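Local coordinates for protein glucosamine-6-phosphate deaminase (Bacillus subtilis, PDB 2BKX) that belongs to the glucosamine-6-phosphate isomerase/6-phosphogluconolactonase family of enzymes and holds fructose-6-phosphate in a pocket of its alpha/beta fold, at residues E204-R207 and K208-G212; V231-D234 and R235-S239. All coordinates share one frame; numbering follows the deposited sequence.

Contact 1. Residues E204-R207 and K208-G212; sequences EAVR and KLLEG
The carbonyl oxygen of Glu204 accepts the N-H of Lys208, O to N 3.1 Å, and the aliphatic CG of Lys208 rests near that same oxygen. One residue on, Ala205 O receives Leu209 N at 2.9 Å. Val206 O takes Leu210 N, also at 2.9 Å, and its side chain repeats the pairing: CG1, held opposite the backbone N (chi1 166°), meets Leu210 CD1 at 3.8 Å, the two branched groups lying side by side and pointing the same way. Arg207 O closes the series with Glu211 N at 3.0 Å. With CG anti to the backbone N (chi1 -174°) and the chain extended to NE, Arg207 lies obliquely across the outstretched Glu211, NE 3.5 Å from OE2. The carboxylate plane is turned 65° from the guanidinium, and OE2 stands well out of the guanidinium plane; this salt bridge therefore rests on charge alone. The directed link goes through a water in that plane, which accepts from Arg207 NE and donates to Glu211 OE1 at 2.8 Å. Arg207 NH2 is held separately by Leu240 O. Gly212 follows with positive phi, its N bonding weakly to Leu209 O. Successive i to i+4 bonds, with apolar and charged pairs at the same spacing, are those of an alpha-helix, here nearly the whole of the short crossover helix 203-211 between parallel strands 193-197 and 229-234.

Contact 2. Residues V231-D234 and R235-S239; sequences VLID and REAAS
Chi1 of 73° puts Asp234 CG between the backbone N and the carbonyl carbon, and chi2 of 11° turns OD1 to the N-H of Ala237. That N-H meets OD1 nearly along the carboxylate C-O direction, OD1 to N 3.1 Å, at a fairly straight 157°. The backbone adds a weak bond from Ala238 N to Asp234 O, and the aspartate holds the turn by side chain and main chain, the i to i+3 bond from OD1 being the firmer one. A type I beta turn from Glu236 to Ser239 follows. Glu236 folds back at chi2 and brings OE1 within 4.0 Å of Asp234 OD1, the two carboxylates nearly perpendicular. A water donating to Asp234 OD2 at 2.6 Å and to Glu236 OE1 at 2.7 Å bridges them and probably eases the repulsion. On the apolar side, Ile233 CG2 packs 3.5 Å from Ala237 CB and also reaches Ala238 CB. Asp234 is further anchored to the loop just past strand 193-197, OD2 by Ser198 OG and OD1 by Gly199 N, while Arg235 pairs with Glu5. The turn follows strand 229-234, which runs between parallel strands 2-6 and 193-197, with Leu232 against helix 9-26 and Ile233 against helix 203-211.

Contact 1 lies in the helix that leads towards strand 229-234, and contact 2 joins that strand to the turn after it, where the chain bends away towards helix 203-211; their centres are about 11 Å apart. Val206 joins them: its CG2 packs 3.3 Å from Ala237 O and its CG1 4.0 Å from Ile233 CD1, seating the helix on the strand and its turn. Ser239 touches Ala203 at the start of the same helix, and the chain beyond contact 2 returns to contact 1 through Pro242, which touches Leu210 and Glu211. Neither contact lines the fructose-6-phosphate pocket: the side chains of Ala205 and Ala237 are about 9 and 10 Å from the ligand. Pocket residue Lys202 precedes helix 203-211 directly.

Contact 1. Residues E204-R207 and K208-G212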
loop_
_atom_site.group_PDB
_atom_site.type_symbol
_atom_site.label_atom_id
_atom_site.label_comp_id
_atom_site.label_asym_id
_atom_site.label_seq_id
_atom_site.Cartn_x
_atom_site.Cartn_y
_atom_site.Cartn_z
ATOM N N GLU A 204 -0.227 11.553 -14.838
ATOM C CA GLU A 204 -0.964 12.742 -14.384
ATOM C C GLU A 204 -0.930 12.892 -12.863
ATOM O O GLU A 204 -0.769 14.007 -12.348
ATOM C CB GLU A 204 -2.412 12.734 -14.916
ATOM C CG GLU A 204 -2.468 12.917 -16.428
ATOM C CD GLU A 204 -3.812 12.646 -17.057
ATOM O OE1 GLU A 204 -4.862 12.860 -16.407
ATOM O OE2 GLU A 204 -3.800 12.203 -18.221
ATOM N N ALA A 205 -1.048 11.770 -12.141
ATOM C CA ALA A 205 -0.949 11.814 -10.681
ATOM C C ALA A 205 0.446 12.260 -10.232
ATOM O O ALA A 205 0.592 13.027 -9.291
ATOM C CB ALA A 205 -1.345 10.514 -10.070
ATOM N N VAL A 206 1.473 11.776 -10.912
ATOM C CA VAL A 206 2.837 12.202 -10.580
ATOM C C VAL A 206 2.968 13.716 -10.743
ATOM O O VAL A 206 3.543 14.397 -9.895
ATOM C CB VAL A 206 3.887 11.452 -11.434
ATOM C CG1 VAL A 206 5.249 12.111 -11.351
ATOM C CG2 VAL A 206 3.970 9.998 -10.994
ATOM N N ARG A 207 2.458 14.234 -11.855
ATOM C CA ARG A 207 2.507 15.681 -12.078
ATOM C C ARG A 207 1.855 16.458 -10.944
ATOM O O ARG A 207 2.419 17.420 -10.428
ATOM C CB ARG A 207 1.856 16.039 -13.420
ATOM C CG ARG A 207 1.988 17.503 -13.780
ATOM C CD ARG A 207 1.228 17.815 -15.065
ATOM N NE ARG A 207 1.263 19.227 -15.421
ATOM C CZ ARG A 207 2.245 19.785 -16.109
ATOM N NH1 ARG A 207 2.213 21.097 -16.375
ATOM N NH2 ARG A 207 3.271 19.048 -16.530
ATOM N N LYS A 208 0.659 16.037 -10.553
ATOM C CA LYS A 208 -0.041 16.722 -9.464
ATOM C C LYS A 208 0.727 16.601 -8.143
ATOM O O LYS A 208 0.813 17.547 -7.366
ATOM C CB LYS A 208 -1.484 16.214 -9.295
ATOM C CG LYS A 208 -2.426 16.625 -10.413
ATOM C CD LYS A 208 -3.893 16.283 -10.089
ATOM C CE LYS A 208 -4.837 16.648 -11.215
ATOM N NZ LYS A 208 -6.267 16.426 -10.859
ATOM N N LEU A 209 1.287 15.436 -7.856
ATOM C CA LEU A 209 2.039 15.241 -6.625
ATOM C C LEU A 209 3.229 16.199 -6.574
ATOM O O LEU A 209 3.465 16.926 -5.577
ATOM C CB LEU A 209 2.506 13.778 -6.500
ATOM C CG LEU A 209 3.287 13.478 -5.241
ATOM C CD1 LEU A 209 2.362 13.642 -4.010
ATOM C CD2 LEU A 209 3.865 12.096 -5.346
ATOM N N LEU A 210 3.966 16.248 -7.676
ATOM C CA LEU A 210 5.181 17.045 -7.742
ATOM C C LEU A 210 4.913 18.556 -7.798
ATOM O O LEU A 210 5.771 19.336 -7.388
ATOM C CB LEU A 210 6.058 16.601 -8.901
ATOM C CG LEU A 210 6.624 15.208 -8.807
ATOM C CD1 LEU A 210 7.459 14.899 -10.036
ATOM C CD2 LEU A 210 7.398 14.966 -7.510
ATOM N N GLU A 211 3.752 18.972 -8.290
ATOM C CA GLU A 211 3.370 20.410 -8.310
ATOM C C GLU A 211 3.144 20.927 -6.888
ATOM O O GLU A 211 3.288 22.101 -6.633
ATOM C CB GLU A 211 2.131 20.637 -9.184
ATOM C CG GLU A 211 2.491 20.607 -10.684
ATOM C CD GLU A 211 1.331 20.838 -11.659
ATOM O OE1 GLU A 211 0.182 20.426 -11.380
ATOM O OE2 GLU A 211 1.612 21.396 -12.758
ATOM N N GLY A 212 2.831 20.054 -5.931
ATOM C CA GLY A 212 2.933 20.436 -4.511
ATOM C C GLY A 212 1.758 21.170 -3.904
ATOM O O GLY A 212 1.855 21.663 -2.778
HETATM O O HOH W 1 -1.202 19.878 -13.788
#

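Contact 2. Residues V231-D234 and R235-S239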
loop_
_atom_site.group_PDB
_atom_site.type_symbol
_atom_site.label_atom_id
_atom_site.label_comp_id
_atom_site.label_asym_id
_atom_site.label_seq_id
_atom_site.Cartn_x
_atom_site.Cartn_y
_atom_site.Cartn_z
ATOM N N VAL A 231 9.792 8.608 -2.780
ATOM C CA VAL A 231 8.897 8.333 -3.905
ATOM C C VAL A 231 9.742 7.803 -5.050
ATOM O O VAL A 231 10.632 8.516 -5.549
ATOM C CB VAL A 231 8.118 9.593 -4.376
ATOM C CG1 VAL A 231 7.133 9.201 -5.439
ATOM C CG2 VAL A 231 7.464 10.332 -3.227
ATOM N N LEU A 232 9.456 6.570 -5.470
ATOM C CA LEU A 232 10.160 5.948 -6.578
ATOM C C LEU A 232 9.256 6.014 -7.786
ATOM O O LEU A 232 8.109 5.560 -7.714
ATOM C CB LEU A 232 10.551 4.512 -6.261
ATOM C CG LEU A 232 11.380 4.288 -5.011
ATOM C CD1 LEU A 232 11.664 2.784 -4.892
ATOM C CD2 LEU A 232 12.637 5.094 -4.963
ATOM N N ILE A 233 9.762 6.583 -8.895
ATOM C CA ILE A 233 8.923 6.811 -10.079
ATOM C C ILE A 233 9.676 6.297 -11.285
ATOM O O ILE A 233 10.792 6.743 -11.524
ATOM C CB ILE A 233 8.649 8.302 -10.260
ATOM C CG1 ILE A 233 8.082 8.924 -8.955
ATOM C CG2 ILE A 233 7.673 8.542 -11.390
ATOM C CD1 ILE A 233 7.911 10.453 -8.950
ATOM N N ASP A 234 9.082 5.382 -12.038
ATOM C CA ASP A 234 9.738 4.937 -13.266
ATOM C C ASP A 234 9.555 5.933 -14.410
ATOM O O ASP A 234 8.846 6.923 -14.281
ATOM C CB ASP A 234 9.426 3.501 -13.619
ATOM C CG ASP A 234 8.042 3.269 -14.137
ATOM O OD1 ASP A 234 7.291 4.224 -14.462
ATOM O OD2 ASP A 234 7.711 2.068 -14.268
ATOM N N ARG A 235 10.254 5.711 -15.525
ATOM C CA ARG A 235 10.322 6.695 -16.626
ATOM C C ARG A 235 8.943 6.996 -17.181
ATOM O O ARG A 235 8.583 8.129 -17.435
ATOM C CB ARG A 235 11.274 6.210 -17.731
ATOM C CG ARG A 235 12.663 6.036 -17.238
ATOM C CD ARG A 235 13.374 7.325 -16.927
ATOM N NE ARG A 235 14.483 7.110 -15.995
ATOM C CZ ARG A 235 15.403 8.015 -15.674
ATOM N NH1 ARG A 235 16.363 7.689 -14.807
ATOM N NH2 ARG A 235 15.362 9.242 -16.192
ATOM N N GLU A 236 8.130 5.982 -17.341
ATOM C CA GLU A 236 6.810 6.155 -17.893
ATOM C C GLU A 236 5.924 6.988 -16.966
ATOM O O GLU A 236 5.134 7.824 -17.403
ATOM C CB GLU A 236 6.199 4.788 -18.174
ATOM C CG GLU A 236 6.823 4.070 -19.391
ATOM C CD GLU A 236 8.266 3.641 -19.182
ATOM O OE1 GLU A 236 8.618 3.230 -18.048
ATOM O OE2 GLU A 236 9.073 3.703 -20.160
ATOM N N ALA A 237 6.052 6.759 -15.672
ATOM C CA ALA A 237 5.278 7.522 -14.705
ATOM C C ALA A 237 5.748 8.964 -14.578
ATOM O O ALA A 237 4.966 9.804 -14.150
ATOM C CB ALA A 237 5.328 6.825 -13.373
ATOM N N ALA A 238 7.000 9.230 -14.956
ATOM C CA ALA A 238 7.609 10.561 -14.832
ATOM C C ALA A 238 7.409 11.444 -16.058
ATOM O O ALA A 238 7.861 12.580 -16.057
ATOM C CB ALA A 238 9.110 10.449 -14.541
ATOM N N SER A 239 6.700 10.931 -17.057
ATOM C CA SER A 239 6.674 11.548 -18.396
ATOM C C SER A 239 5.948 12.877 -18.504
ATOM O O SER A 239 6.118 13.598 -19.492
ATOM C CB SER A 239 6.132 10.546 -19.428
ATOM O OG SER A 239 4.788 10.124 -19.179
HETATM O O HOH W 2 7.209 1.284 -16.727
#